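Local coordinates for major capsid protein (Paramecium bursaria Chlorella virus 1, PDB 5TIP), which self-assembles as trimers into the large icosahedral capsid of the virus, each subunit carrying N-linked glycans added by the host, at residues Trp263-Pro268 with Thr411-Tyr416; Tyr274-Asn279 with Thr401-Thr406; Gly303-Gln308 with Val345-Val350; Val311-Lys316 with Thr381-Ser386. All blocks are in the same frame, centred on the assembly; numbering follows the deposited sequence.

Contact 1. Residues Trp263-Pro268 with Thr411-Tyr416; sequences WNFNNP and TALNIY
Strands 263-266 and 412-416 run antiparallel, with Trp263 opposite Ile415 and Phe265 opposite Leu413 in non-hydrogen-bonded pairs, and Asn264-Asn414 and Asn266-Ala412 as the hydrogen-bonded ones. They are neighbouring strands of a sheet in the C-terminal half of a double jelly-roll capsid protein, the fold of the hexon clan. Four backbone bonds join them, the straightest from Asn266 N to Ala412 O (2.8 Å, 175° at the hydrogen). The face bearing Trp263, Phe265, Leu413 and Ile415 is apolar. Leu413 CG stands trans to its own backbone N (chi1 168°), and the CD1 methyl lies over one face of the Phe265 ring, 4.0 Å from the centroid. The same CD1 lies 4.0 Å from Trp263 CD1, so one methyl serves both aromatic side chains, while Ile415 CG1 rests on Trp263 CB. Leu380, from the facing sheet, packs against Phe265 and Leu413, which places this side in the interior of the sandwich. The other face carries the buried asparagines Asn264, Asn266 and Asn414, with Ala412 beside them. There Asn414 OD1 accepts from Ser235 OG, and Tyr416 OH is bonded to Asp110, in the helix that packs on this side. The two asparagine amides, their planes 52° apart, are linked by Asn414 ND2, which gives a nearly straight bond to Asn264 OD1 at 3.2 Å.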
loop_
_atom_site.group_PDB
_atom_site.type_symbol
_atom_site.label_atom_id
_atom_site.label_comp_id
_atom_site.label_asym_id
_atom_site.label_seq_id
_atom_site.Cartn_x
_atom_site.Cartn_y
_atom_site.Cartn_z
ATOM N N TRP A 263 5.798 9.654 -20.544
ATOM C CA TRP A 263 7.008 9.825 -21.334
ATOM C C TRP A 263 8.222 9.915 -20.420
ATOM O O TRP A 263 8.105 10.143 -19.213
ATOM C CB TRP A 263 6.909 11.052 -22.253
ATOM C CG TRP A 263 6.885 12.385 -21.561
ATOM C CD1 TRP A 263 7.942 13.224 -21.366
ATOM C CD2 TRP A 263 5.744 13.036 -20.985
ATOM N NE1 TRP A 263 7.532 14.357 -20.703
ATOM C CE2 TRP A 263 6.187 14.265 -20.459
ATOM C CE3 TRP A 263 4.394 12.697 -20.862
ATOM C CZ2 TRP A 263 5.329 15.155 -19.818
ATOM C CZ3 TRP A 263 3.543 13.582 -20.226
ATOM C CH2 TRP A 263 4.015 14.795 -19.711
ATOM N N ASN A 264 9.396 9.713 -21.019
ATOM C CA ASN A 264 10.663 9.818 -20.310
ATOM C C ASN A 264 11.752 10.229 -21.292
ATOM O O ASN A 264 11.609 10.079 -22.508
ATOM C CB ASN A 264 11.041 8.499 -19.614
ATOM C CG ASN A 264 11.241 7.348 -20.592
ATOM O OD1 ASN A 264 12.189 7.336 -21.376
ATOM N ND2 ASN A 264 10.355 6.361 -20.530
ATOM N N PHE A 265 12.850 10.750 -20.744
ATOM C CA PHE A 265 14.052 11.067 -21.507
ATOM C C PHE A 265 15.138 10.088 -21.082
ATOM O O PHE A 265 15.604 10.129 -19.938
ATOM C CB PHE A 265 14.488 12.512 -21.278
ATOM C CG PHE A 265 13.428 13.523 -21.608
ATOM C CD1 PHE A 265 13.312 14.034 -22.890
ATOM C CD2 PHE A 265 12.547 13.963 -20.637
ATOM C CE1 PHE A 265 12.336 14.962 -23.194
ATOM C CE2 PHE A 265 11.571 14.891 -20.935
ATOM C CZ PHE A 265 11.466 15.390 -22.215
ATOM N N ASN A 266 15.534 9.210 -21.996
ATOM C CA ASN A 266 16.428 8.104 -21.689
ATOM C C ASN A 266 17.745 8.246 -22.438
ATOM O O ASN A 266 17.767 8.641 -23.607
ATOM C CB ASN A 266 15.772 6.765 -22.048
ATOM C CG ASN A 266 16.778 5.643 -22.192
ATOM O OD1 ASN A 266 17.046 5.177 -23.299
ATOM N ND2 ASN A 266 17.345 5.205 -21.074
ATOM N N ASN A 267 18.842 7.921 -21.755
ATOM C CA ASN A 267 20.136 7.772 -22.406
ATOM C C ASN A 267 20.198 6.361 -22.976
ATOM O O ASN A 267 20.316 5.392 -22.216
ATOM C CB ASN A 267 21.283 8.022 -21.425
ATOM C CG ASN A 267 22.650 7.835 -22.060
ATOM O OD1 ASN A 267 22.787 7.824 -23.284
ATOM N ND2 ASN A 267 23.672 7.686 -21.225
ATOM N N PRO A 268 20.127 6.204 -24.301
ATOM C CA PRO A 268 20.005 4.854 -24.881
ATOM C C PRO A 268 21.157 3.925 -24.541
ATOM O O PRO A 268 21.018 2.708 -24.726
ATOM C CB PRO A 268 19.936 5.123 -26.391
ATOM C CG PRO A 268 20.565 6.471 -26.567
ATOM C CD PRO A 268 20.224 7.248 -25.334
ATOM N N THR A 411 18.901 11.626 -24.844
ATOM C CA THR A 411 18.499 12.034 -26.184
ATOM C C THR A 411 17.353 11.208 -26.753
ATOM O O THR A 411 16.839 11.550 -27.823
ATOM C CB THR A 411 19.692 11.955 -27.141
ATOM O OG1 THR A 411 20.254 10.637 -27.091
ATOM C CG2 THR A 411 20.755 12.967 -26.747
ATOM N N ALA A 412 16.944 10.139 -26.076
ATOM C CA ALA A 412 15.847 9.292 -26.532
ATOM C C ALA A 412 14.592 9.665 -25.753
ATOM O O ALA A 412 14.502 9.411 -24.547
ATOM C CB ALA A 412 16.189 7.815 -26.359
ATOM N N LEU A 413 13.626 10.270 -26.441
ATOM C CA LEU A 413 12.346 10.644 -25.851
ATOM C C LEU A 413 11.315 9.587 -26.233
ATOM O O LEU A 413 10.946 9.466 -27.406
ATOM C CB LEU A 413 11.913 12.033 -26.317
ATOM C CG LEU A 413 10.471 12.444 -26.009
ATOM C CD1 LEU A 413 10.214 12.431 -24.510
ATOM C CD2 LEU A 413 10.160 13.816 -26.592
ATOM N N ASN A 414 10.858 8.824 -25.246
ATOM C CA ASN A 414 9.853 7.788 -25.449
ATOM C C ASN A 414 8.517 8.291 -24.920
ATOM O O ASN A 414 8.393 8.582 -23.728
ATOM C CB ASN A 414 10.253 6.494 -24.742
ATOM C CG ASN A 414 11.618 5.994 -25.164
ATOM O OD1 ASN A 414 11.775 5.411 -26.236
ATOM N ND2 ASN A 414 12.615 6.215 -24.317
ATOM N N ILE A 415 7.525 8.391 -25.800
ATOM C CA ILE A 415 6.193 8.860 -25.438
ATOM C C ILE A 415 5.223 7.701 -25.602
ATOM O O ILE A 415 5.139 7.099 -26.680
ATOM C CB ILE A 415 5.765 10.066 -26.286
ATOM C CG1 ILE A 415 6.825 11.165 -26.221
ATOM C CG2 ILE A 415 4.422 10.599 -25.812
ATOM C CD1 ILE A 415 6.532 12.345 -27.113
ATOM N N TYR A 416 4.493 7.386 -24.535
ATOM C CA TYR A 416 3.545 6.284 -24.527
ATOM C C TYR A 416 2.128 6.810 -24.348
ATOM O O TYR A 416 1.905 7.842 -23.707
ATOM C CB TYR A 416 3.869 5.280 -23.416
ATOM C CG TYR A 416 5.240 4.662 -23.544
ATOM C CD1 TYR A 416 5.461 3.587 -24.394
ATOM C CD2 TYR A 416 6.316 5.160 -22.824
ATOM C CE1 TYR A 416 6.713 3.020 -24.518
ATOM C CE2 TYR A 416 7.573 4.601 -22.943
ATOM C CZ TYR A 416 7.764 3.531 -23.792
ATOM O OH TYR A 416 9.013 2.970 -23.915
#

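Contact 2. Residues Tyr274-Asn279 with Thr401-Thr406; sequences YTALAN and TVTANT. With BGC (beta-D-glucopyranose), chain H; BGC (beta-D-glucopyranose), chain E.
Ala276 begins the contact between an extended loop, 274-279, and the end of the short strand 402-404 with the 3-10 turn after it, at the glycosylated end of the C-terminal jelly roll. Its CB points at the other segment, 3.3 Å from Thr406 OG1 and 4.1 Å from Ala404 CB, so one methyl touches both a hydroxyl and a second methyl of that segment. Its backbone is tied to Leu309, which anchors the loop from another direction. At Leu277 the backbone carbonyl does the work: Thr406 OG1 donates to Leu277 O at 2.5 Å, a short bond and the one hydrogen bond that joins the two segments. The hydroxyl arrives in the carbonyl plane on a lone pair, with 136° at the oxygen. Thr406 OG1 sits between its own backbone N and carbonyl carbon (chi1 58°), which turns the hydroxyl to the loop and puts CG2 beside the same carbonyl, 3.6 Å from Leu277 O. Beyond Ala278 the loop reaches Asn279, one of the host-glycosylated asparagines, whose ND2 is bonded covalently to C1 of a beta-D-glucopyranose. Asn279 OD1 is held by Gly288 N, which would restrict rotation of the amide that carries the sugar. The other segment has its own glycosylated residue, Asn405, next to the Thr406 that clasps the loop. The contact thus ties together the backbones beneath two separate glycans, and at the second of them Asn405 ND2 meets C1 of its glucose at 1.5 Å.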
loop_
_atom_site.group_PDB
_atom_site.type_symbol
_atom_site.label_atom_id
_atom_site.label_comp_id
_atom_site.label_asym_id
_atom_site.label_seq_id
_atom_site.Cartn_x
_atom_site.Cartn_y
_atom_site.Cartn_z
ATOM N N TYR A 274 16.931 7.381 -16.755
ATOM C CA TYR A 274 16.056 8.492 -17.094
ATOM C C TYR A 274 16.546 9.819 -16.536
ATOM O O TYR A 274 15.910 10.850 -16.775
ATOM C CB TYR A 274 14.635 8.216 -16.589
ATOM C CG TYR A 274 13.996 6.983 -17.185
ATOM C CD1 TYR A 274 14.203 6.640 -18.515
ATOM C CD2 TYR A 274 13.182 6.161 -16.418
ATOM C CE1 TYR A 274 13.619 5.515 -19.061
ATOM C CE2 TYR A 274 12.591 5.035 -16.956
ATOM C CZ TYR A 274 12.813 4.717 -18.277
ATOM O OH TYR A 274 12.227 3.596 -18.818
ATOM N N THR A 275 17.654 9.821 -15.801
ATOM C CA THR A 275 18.193 11.027 -15.197
ATOM C C THR A 275 19.682 11.114 -15.497
ATOM O O THR A 275 20.297 10.171 -16.001
ATOM C CB THR A 275 17.948 11.054 -13.683
ATOM O OG1 THR A 275 18.408 9.826 -13.105
ATOM C CG2 THR A 275 16.466 11.227 -13.388
ATOM N N ALA A 276 20.262 12.266 -15.174
ATOM C CA ALA A 276 21.675 12.497 -15.421
ATOM C C ALA A 276 22.532 11.844 -14.344
ATOM O O ALA A 276 22.129 11.718 -13.184
ATOM C CB ALA A 276 21.968 13.995 -15.481
ATOM N N LEU A 277 23.726 11.417 -14.743
ATOM C CA LEU A 277 24.683 10.866 -13.795
ATOM C C LEU A 277 25.447 11.994 -13.115
ATOM O O LEU A 277 25.789 12.999 -13.746
ATOM C CB LEU A 277 25.657 9.921 -14.500
ATOM C CG LEU A 277 25.050 8.785 -15.328
ATOM C CD1 LEU A 277 26.140 7.935 -15.964
ATOM C CD2 LEU A 277 24.130 7.928 -14.474
ATOM N N ALA A 278 25.714 11.822 -11.822
ATOM C CA ALA A 278 26.392 12.848 -11.042
ATOM C C ALA A 278 27.185 12.187 -9.925
ATOM O O ALA A 278 26.953 11.029 -9.572
ATOM C CB ALA A 278 25.402 13.867 -10.464
ATOM N N ASN A 279 28.123 12.947 -9.369
ATOM C CA ASN A 279 29.008 12.464 -8.307
ATOM C C ASN A 279 28.363 12.622 -6.932
ATOM O O ASN A 279 28.925 13.216 -6.012
ATOM C CB ASN A 279 30.343 13.194 -8.391
ATOM C CG ASN A 279 31.438 12.553 -7.549
ATOM O OD1 ASN A 279 31.226 11.550 -6.865
ATOM N ND2 ASN A 279 32.638 13.122 -7.640
ATOM N N THR A 401 15.961 25.546 -12.554
ATOM C CA THR A 401 15.932 25.437 -14.007
ATOM C C THR A 401 17.243 24.923 -14.591
ATOM O O THR A 401 17.479 25.081 -15.794
ATOM C CB THR A 401 15.574 26.787 -14.629
ATOM O OG1 THR A 401 16.553 27.764 -14.253
ATOM C CG2 THR A 401 14.204 27.241 -14.150
ATOM N N VAL A 402 18.105 24.322 -13.770
ATOM C CA VAL A 402 19.376 23.787 -14.239
ATOM C C VAL A 402 19.527 22.344 -13.776
ATOM O O VAL A 402 18.894 21.902 -12.816
ATOM C CB VAL A 402 20.575 24.633 -13.758
ATOM C CG1 VAL A 402 20.569 25.994 -14.436
ATOM C CG2 VAL A 402 20.539 24.790 -12.250
ATOM N N THR A 403 20.380 21.608 -14.487
ATOM C CA THR A 403 20.693 20.227 -14.148
ATOM C C THR A 403 22.147 19.959 -14.514
ATOM O O THR A 403 22.851 20.832 -15.028
ATOM C CB THR A 403 19.748 19.248 -14.852
ATOM O OG1 THR A 403 20.050 17.910 -14.438
ATOM C CG2 THR A 403 19.899 19.352 -16.358
ATOM N N ALA A 404 22.598 18.740 -14.231
ATOM C CA ALA A 404 23.983 18.368 -14.489
ATOM C C ALA A 404 24.279 18.364 -15.983
ATOM O O ALA A 404 23.407 18.094 -16.812
ATOM C CB ALA A 404 24.286 16.995 -13.894
ATOM N N ASN A 405 25.535 18.667 -16.322
ATOM C CA ASN A 405 25.934 18.715 -17.723
ATOM C C ASN A 405 25.861 17.350 -18.392
ATOM O O ASN A 405 25.856 17.274 -19.625
ATOM C CB ASN A 405 27.350 19.273 -17.859
ATOM C CG ASN A 405 28.409 18.296 -17.393
ATOM O OD1 ASN A 405 28.214 17.545 -16.441
ATOM N ND2 ASN A 405 29.530 18.277 -18.105
ATOM N N THR A 406 25.805 16.271 -17.613
ATOM C CA THR A 406 25.687 14.938 -18.184
ATOM C C THR A 406 24.285 14.639 -18.687
ATOM O O THR A 406 24.069 13.572 -19.269
ATOM C CB THR A 406 26.085 13.881 -17.150
ATOM O OG1 THR A 406 25.252 14.014 -15.991
ATOM C CG2 THR A 406 27.540 14.045 -16.745
HETATM C C2 BGC H . 31.147 16.866 -19.035
HETATM C C3 BGC H . 32.390 16.014 -18.790
HETATM C C4 BGC H . 33.253 16.639 -17.709
HETATM C C5 BGC H . 32.433 17.036 -16.492
HETATM C C6 BGC H . 33.307 17.759 -15.474
HETATM C C1 BGC H . 30.448 17.221 -17.719
HETATM O O2 BGC H . 30.237 16.146 -19.875
HETATM O O3 BGC H . 33.195 15.928 -19.974
HETATM O O4 BGC H . 34.263 15.705 -17.312
HETATM O O5 BGC H . 31.345 17.875 -16.845
HETATM O O6 BGC H . 33.817 18.967 -16.053
HETATM C C2 BGC E . 34.900 13.394 -7.121
HETATM C C3 BGC E . 36.011 13.270 -6.092
HETATM C C4 BGC E . 35.497 13.761 -4.748
HETATM C C5 BGC E . 34.195 13.065 -4.365
HETATM C C6 BGC E . 33.652 13.647 -3.066
HETATM C C1 BGC E . 33.625 12.698 -6.659
HETATM O O2 BGC E . 35.335 12.825 -8.357
HETATM O O3 BGC E . 37.098 14.113 -6.479
HETATM O O4 BGC E . 36.484 13.533 -3.735
HETATM O O5 BGC E . 33.214 13.216 -5.393
HETATM O O6 BGC E . 32.408 13.020 -2.738
#

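Contact 3. Residues Gly303-Gln308 with Val345-Val350; sequences GTYNEQ and VTPAGV
Tyr305 CG lies trans to the carbonyl carbon (chi1 -66°), and this carries the ring back across Val345 and Pro347 although the CB itself leads away from them. With Val345 CG1 between the backbone N and the carbonyl carbon (chi1 67°), CG2 falls trans to N and comes to 3.7 Å from Tyr305 CE1, while CG1 reaches Tyr305 OH; the two side chains cross at about a right angle. Pro347 CA comes to 3.5 Å from Tyr305 CD1, and Thr346 O lies at the ring edge, in its plane. Beside the ring, Ala348 N donates to Thr304 O at 2.8 Å, and Pro347 CB presses on that same oxygen. The methyl of Ala348 rests 3.4 Å from Asn306 O. Two side-chain turns shape the first segment: Thr304 OG1 accepts from Asn306 N in an ST turn, and Asn306 OD1 accepts from Gln308 N in an Asx turn. Pro347-Val350 is a type II beta turn with Gly349 at its third position. Water joins the segments twice. One molecule accepts from Thr304 N and donates to Ala348 O at 2.7 Å; the other accepts from Gly349 N and donates to Glu307 OE1 at 2.8 Å, Glu307 OE2 being salt-bridged to Lys383. The contact connects two loops of the C-terminal jelly roll at a subunit boundary, where Tyr126 of a second subunit meets the Tyr305 ring edge-to-face and Arg130 of that subunit bonds Thr346 O. Within the chain, 345-350 is wedged against helix 109-119 through Pro347 and Val350 and against helix 330-341 through Asn334, just ahead of strand 350-354.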
loop_
_atom_site.group_PDB
_atom_site.type_symbol
_atom_site.label_atom_id
_atom_site.label_comp_id
_atom_site.label_asym_id
_atom_site.label_seq_id
_atom_site.Cartn_x
_atom_site.Cartn_y
_atom_site.Cartn_z
ATOM N N GLY A 303 17.917 4.240 -10.973
ATOM C CA GLY A 303 16.843 5.173 -10.717
ATOM C C GLY A 303 17.177 6.149 -9.605
ATOM O O GLY A 303 18.111 5.963 -8.824
ATOM N N THR A 304 16.396 7.225 -9.547
ATOM C CA THR A 304 16.562 8.232 -8.509
ATOM C C THR A 304 15.256 8.996 -8.351
ATOM O O THR A 304 14.406 9.002 -9.245
ATOM C CB THR A 304 17.705 9.204 -8.831
ATOM O OG1 THR A 304 17.945 10.050 -7.701
ATOM C CG2 THR A 304 17.342 10.074 -10.023
ATOM N N TYR A 305 15.111 9.638 -7.196
ATOM C CA TYR A 305 13.999 10.539 -6.935
ATOM C C TYR A 305 14.420 11.998 -6.968
ATOM O O TYR A 305 13.588 12.880 -6.732
ATOM C CB TYR A 305 13.350 10.211 -5.585
ATOM C CG TYR A 305 12.682 8.856 -5.551
ATOM C CD1 TYR A 305 11.514 8.622 -6.263
ATOM C CD2 TYR A 305 13.214 7.813 -4.807
ATOM C CE1 TYR A 305 10.897 7.387 -6.241
ATOM C CE2 TYR A 305 12.602 6.574 -4.776
ATOM C CZ TYR A 305 11.443 6.367 -5.496
ATOM O OH TYR A 305 10.823 5.138 -5.474
ATOM N N ASN A 306 15.688 12.274 -7.261
ATOM C CA ASN A 306 16.216 13.632 -7.234
ATOM C C ASN A 306 15.768 14.361 -8.494
ATOM O O ASN A 306 16.217 14.038 -9.599
ATOM C CB ASN A 306 17.736 13.603 -7.127
ATOM C CG ASN A 306 18.309 14.926 -6.679
ATOM O OD1 ASN A 306 17.679 15.970 -6.833
ATOM N ND2 ASN A 306 19.511 14.890 -6.116
ATOM N N GLU A 307 14.874 15.339 -8.328
ATOM C CA GLU A 307 14.411 16.124 -9.467
ATOM C C GLU A 307 15.541 16.942 -10.081
ATOM O O GLU A 307 15.504 17.251 -11.278
ATOM C CB GLU A 307 13.254 17.029 -9.033
ATOM C CG GLU A 307 12.831 18.067 -10.060
ATOM C CD GLU A 307 12.342 17.451 -11.360
ATOM O OE1 GLU A 307 11.853 16.299 -11.336
ATOM O OE2 GLU A 307 12.454 18.121 -12.409
ATOM N N GLN A 308 16.560 17.284 -9.287
ATOM C CA GLN A 308 17.676 18.071 -9.796
ATOM C C GLN A 308 18.392 17.377 -10.948
ATOM O O GLN A 308 19.025 18.051 -11.768
ATOM C CB GLN A 308 18.664 18.366 -8.665
ATOM C CG GLN A 308 19.716 19.406 -9.007
ATOM C CD GLN A 308 19.149 20.812 -9.006
ATOM O OE1 GLN A 308 18.831 21.363 -7.952
ATOM N NE2 GLN A 308 19.003 21.393 -10.191
ATOM N N VAL A 345 4.649 6.592 -5.729
ATOM C CA VAL A 345 5.776 7.502 -5.895
ATOM C C VAL A 345 6.480 7.145 -7.196
ATOM O O VAL A 345 6.690 5.964 -7.496
ATOM C CB VAL A 345 6.749 7.466 -4.696
ATOM C CG1 VAL A 345 7.472 6.131 -4.597
ATOM C CG2 VAL A 345 7.745 8.612 -4.787
ATOM N N THR A 346 6.808 8.160 -7.988
ATOM C CA THR A 346 7.400 7.962 -9.295
ATOM C C THR A 346 8.810 8.530 -9.311
ATOM O O THR A 346 9.005 9.697 -8.941
ATOM C CB THR A 346 6.554 8.631 -10.389
ATOM O OG1 THR A 346 5.275 7.990 -10.461
ATOM C CG2 THR A 346 7.241 8.519 -11.738
ATOM N N PRO A 347 9.811 7.752 -9.719
ATOM C CA PRO A 347 11.178 8.279 -9.765
ATOM C C PRO A 347 11.300 9.414 -10.769
ATOM O O PRO A 347 10.526 9.517 -11.723
ATOM C CB PRO A 347 12.013 7.064 -10.186
ATOM C CG PRO A 347 11.043 6.164 -10.881
ATOM C CD PRO A 347 9.741 6.350 -10.163
ATOM N N ALA A 348 12.280 10.280 -10.530
ATOM C CA ALA A 348 12.506 11.414 -11.412
ATOM C C ALA A 348 12.820 10.936 -12.824
ATOM O O ALA A 348 13.417 9.876 -13.028
ATOM C CB ALA A 348 13.645 12.285 -10.880
ATOM N N GLY A 349 12.409 11.734 -13.807
ATOM C CA GLY A 349 12.624 11.407 -15.196
ATOM C C GLY A 349 11.472 10.701 -15.874
ATOM O O GLY A 349 11.521 10.504 -17.094
ATOM N N VAL A 350 10.441 10.315 -15.128
ATOM C CA VAL A 350 9.238 9.706 -15.681
ATOM C C VAL A 350 8.081 10.663 -15.444
ATOM O O VAL A 350 7.875 11.130 -14.318
ATOM C CB VAL A 350 8.956 8.330 -15.051
ATOM C CG1 VAL A 350 7.732 7.698 -15.692
ATOM C CG2 VAL A 350 10.164 7.423 -15.195
HETATM O O HOH W 1 14.983 7.821 -12.393
HETATM O O HOH W 2 11.033 14.230 -12.955
#

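Contact 4. Residues Val311-Lys316 with Thr381-Ser386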
loop_
_atom_site.group_PDB
_atom_site.type_symbol
_atom_site.label_atom_id
_atom_site.label_comp_id
_atom_site.label_asym_id
_atom_site.label_seq_id
_atom_site.Cartn_x
_atom_site.Cartn_y
_atom_site.Cartn_z
ATOM N N VAL A 311 15.746 16.334 -16.598
ATOM C CA VAL A 311 16.173 17.260 -17.643
ATOM C C VAL A 311 15.055 18.217 -18.040
ATOM O O VAL A 311 15.315 19.343 -18.482
ATOM C CB VAL A 311 16.706 16.484 -18.863
ATOM C CG1 VAL A 311 15.588 15.731 -19.570
ATOM C CG2 VAL A 311 17.450 17.410 -19.816
ATOM N N LEU A 312 13.803 17.789 -17.887
ATOM C CA LEU A 312 12.672 18.581 -18.356
ATOM C C LEU A 312 12.391 19.728 -17.391
ATOM O O LEU A 312 12.201 19.508 -16.191
ATOM C CB LEU A 312 11.433 17.701 -18.517
ATOM C CG LEU A 312 10.206 18.404 -19.108
ATOM C CD1 LEU A 312 10.505 18.971 -20.491
ATOM C CD2 LEU A 312 9.003 17.472 -19.156
ATOM N N ASP A 313 12.375 20.952 -17.918
ATOM C CA ASP A 313 12.067 22.125 -17.107
ATOM C C ASP A 313 10.571 22.412 -17.054
ATOM O O ASP A 313 10.011 22.585 -15.969
ATOM C CB ASP A 313 12.808 23.357 -17.636
ATOM C CG ASP A 313 12.457 24.615 -16.869
ATOM O OD1 ASP A 313 12.508 24.582 -15.622
ATOM O OD2 ASP A 313 12.127 25.635 -17.509
ATOM N N SER A 314 9.917 22.479 -18.211
ATOM C CA SER A 314 8.487 22.741 -18.261
ATOM C C SER A 314 7.900 22.045 -19.479
ATOM O O SER A 314 8.620 21.646 -20.396
ATOM C CB SER A 314 8.193 24.246 -18.302
ATOM O OG SER A 314 8.728 24.843 -19.471
ATOM N N ALA A 315 6.575 21.903 -19.480
ATOM C CA ALA A 315 5.910 21.227 -20.583
ATOM C C ALA A 315 4.444 21.627 -20.632
ATOM O O ALA A 315 3.849 21.996 -19.617
ATOM C CB ALA A 315 6.035 19.704 -20.462
ATOM N N LYS A 316 3.876 21.544 -21.832
ATOM C CA LYS A 316 2.449 21.729 -22.042
ATOM C C LYS A 316 2.066 20.992 -23.316
ATOM O O LYS A 316 2.913 20.697 -24.161
ATOM C CB LYS A 316 2.064 23.209 -22.141
ATOM C CG LYS A 316 2.503 23.878 -23.438
ATOM C CD LYS A 316 2.009 25.315 -23.525
ATOM C CE LYS A 316 2.555 26.015 -24.761
ATOM N NZ LYS A 316 2.143 27.445 -24.814
ATOM N N THR A 381 10.407 22.208 -22.796
ATOM C CA THR A 381 11.489 23.142 -22.519
ATOM C C THR A 381 12.432 22.486 -21.525
ATOM O O THR A 381 11.996 22.033 -20.462
ATOM C CB THR A 381 10.964 24.472 -21.961
ATOM O OG1 THR A 381 10.128 25.105 -22.937
ATOM C CG2 THR A 381 12.121 25.401 -21.616
ATOM N N TYR A 382 13.712 22.433 -21.871
ATOM C CA TYR A 382 14.702 21.728 -21.072
ATOM C C TYR A 382 15.437 22.688 -20.148
ATOM O O TYR A 382 15.525 23.893 -20.399
ATOM C CB TYR A 382 15.703 21.000 -21.972
ATOM C CG TYR A 382 15.052 20.035 -22.932
ATOM C CD1 TYR A 382 14.600 18.798 -22.501
ATOM C CD2 TYR A 382 14.879 20.365 -24.269
ATOM C CE1 TYR A 382 14.001 17.914 -23.374
ATOM C CE2 TYR A 382 14.279 19.487 -25.148
ATOM C CZ TYR A 382 13.842 18.263 -24.695
ATOM O OH TYR A 382 13.242 17.381 -25.563
ATOM N N LYS A 383 15.962 22.133 -19.062
ATOM C CA LYS A 383 16.810 22.899 -18.168
ATOM C C LYS A 383 18.155 23.181 -18.830
ATOM O O LYS A 383 18.536 22.554 -19.823
ATOM C CB LYS A 383 17.023 22.150 -16.853
ATOM C CG LYS A 383 15.742 21.802 -16.117
ATOM C CD LYS A 383 16.045 20.999 -14.865
ATOM C CE LYS A 383 14.773 20.568 -14.157
ATOM N NZ LYS A 383 15.075 19.713 -12.975
ATOM N N THR A 384 18.879 24.141 -18.265
ATOM C CA THR A 384 20.237 24.427 -18.713
ATOM C C THR A 384 21.178 23.442 -18.033
ATOM O O THR A 384 21.396 23.517 -16.820
ATOM C CB THR A 384 20.620 25.868 -18.392
ATOM O OG1 THR A 384 19.704 26.764 -19.031
ATOM C CG2 THR A 384 22.027 26.162 -18.883
ATOM N N CYS A 385 21.733 22.513 -18.812
ATOM C CA CYS A 385 22.611 21.473 -18.280
ATOM C C CYS A 385 24.001 22.064 -18.034
ATOM O O CYS A 385 24.993 21.720 -18.680
ATOM C CB CYS A 385 22.663 20.290 -19.233
ATOM S SG CYS A 385 21.040 19.754 -19.812
ATOM N N SER A 386 24.060 22.974 -17.063
ATOM C CA SER A 386 25.266 23.742 -16.796
ATOM C C SER A 386 25.958 23.371 -15.492
ATOM O O SER A 386 27.052 23.882 -15.230
ATOM C CB SER A 386 24.941 25.243 -16.778
ATOM O OG SER A 386 23.962 25.536 -15.796
HETATM O O HOH W 3 7.168 24.763 -22.094
#
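Thr381 O takes two donors from the opposite strand, Asp313 N at 2.8 Å and Ser314 N at 3.1 Å, the signature of a classic beta bulge in this antiparallel pair of the C-terminal jelly roll. Thr381 N returns a bond to Ser314 O. Past the bulge the register has shifted by one, and Leu312 faces Tyr382 in a non-hydrogen-bonded pair. Lys383 N then gives a nearly linear bond to Val311 O (2.9 Å, 177° at the hydrogen). The Lys383 chain, fully extended beyond CG, runs past Val311 O and Asp313 CB until CE lies 3.4 Å from Leu312 O; its NZ forms a salt bridge with Glu307. Asp313 OD2 accepts from Gln245 NE2, while its OD1 also makes a long, weak ion pair with Lys329. On the Ser314-Thr381 side a water at 3.1 Å from Ser314 OG is equally far from Thr381 OG1 and bridges the two hydroxyls. Tyr382 OH is bonded to Gln248. The extra residue of the bulge thus costs no backbone bond, since one carbonyl serves both amides, and the ammonium of the buried Lys383, offset by Glu307, probably stays charged.

From the N terminus, strand 257-266 enters contact 1, whose partner strand returns only at 411-416, so contact 1 closes the outermost loop. Inside it, 274-279 waits for 401-406, and contact 2 closes a second, nested loop. Contacts 3 and 4 both lie within that loop and cross one another: 303-308, 311-316, 345-350 and 381-386 alternate along the chain. The crossed pair is linked through Glu307 and Lys383. Contacts 2 and 4 share a sheet, with backbone bonds between Thr384 and both Thr401 and Thr403. Phe265 meets Tyr382, Val311 and Leu312, which packs contact 1's sheet against contact 4's, while Tyr274 rests on Asn264 and Asn266.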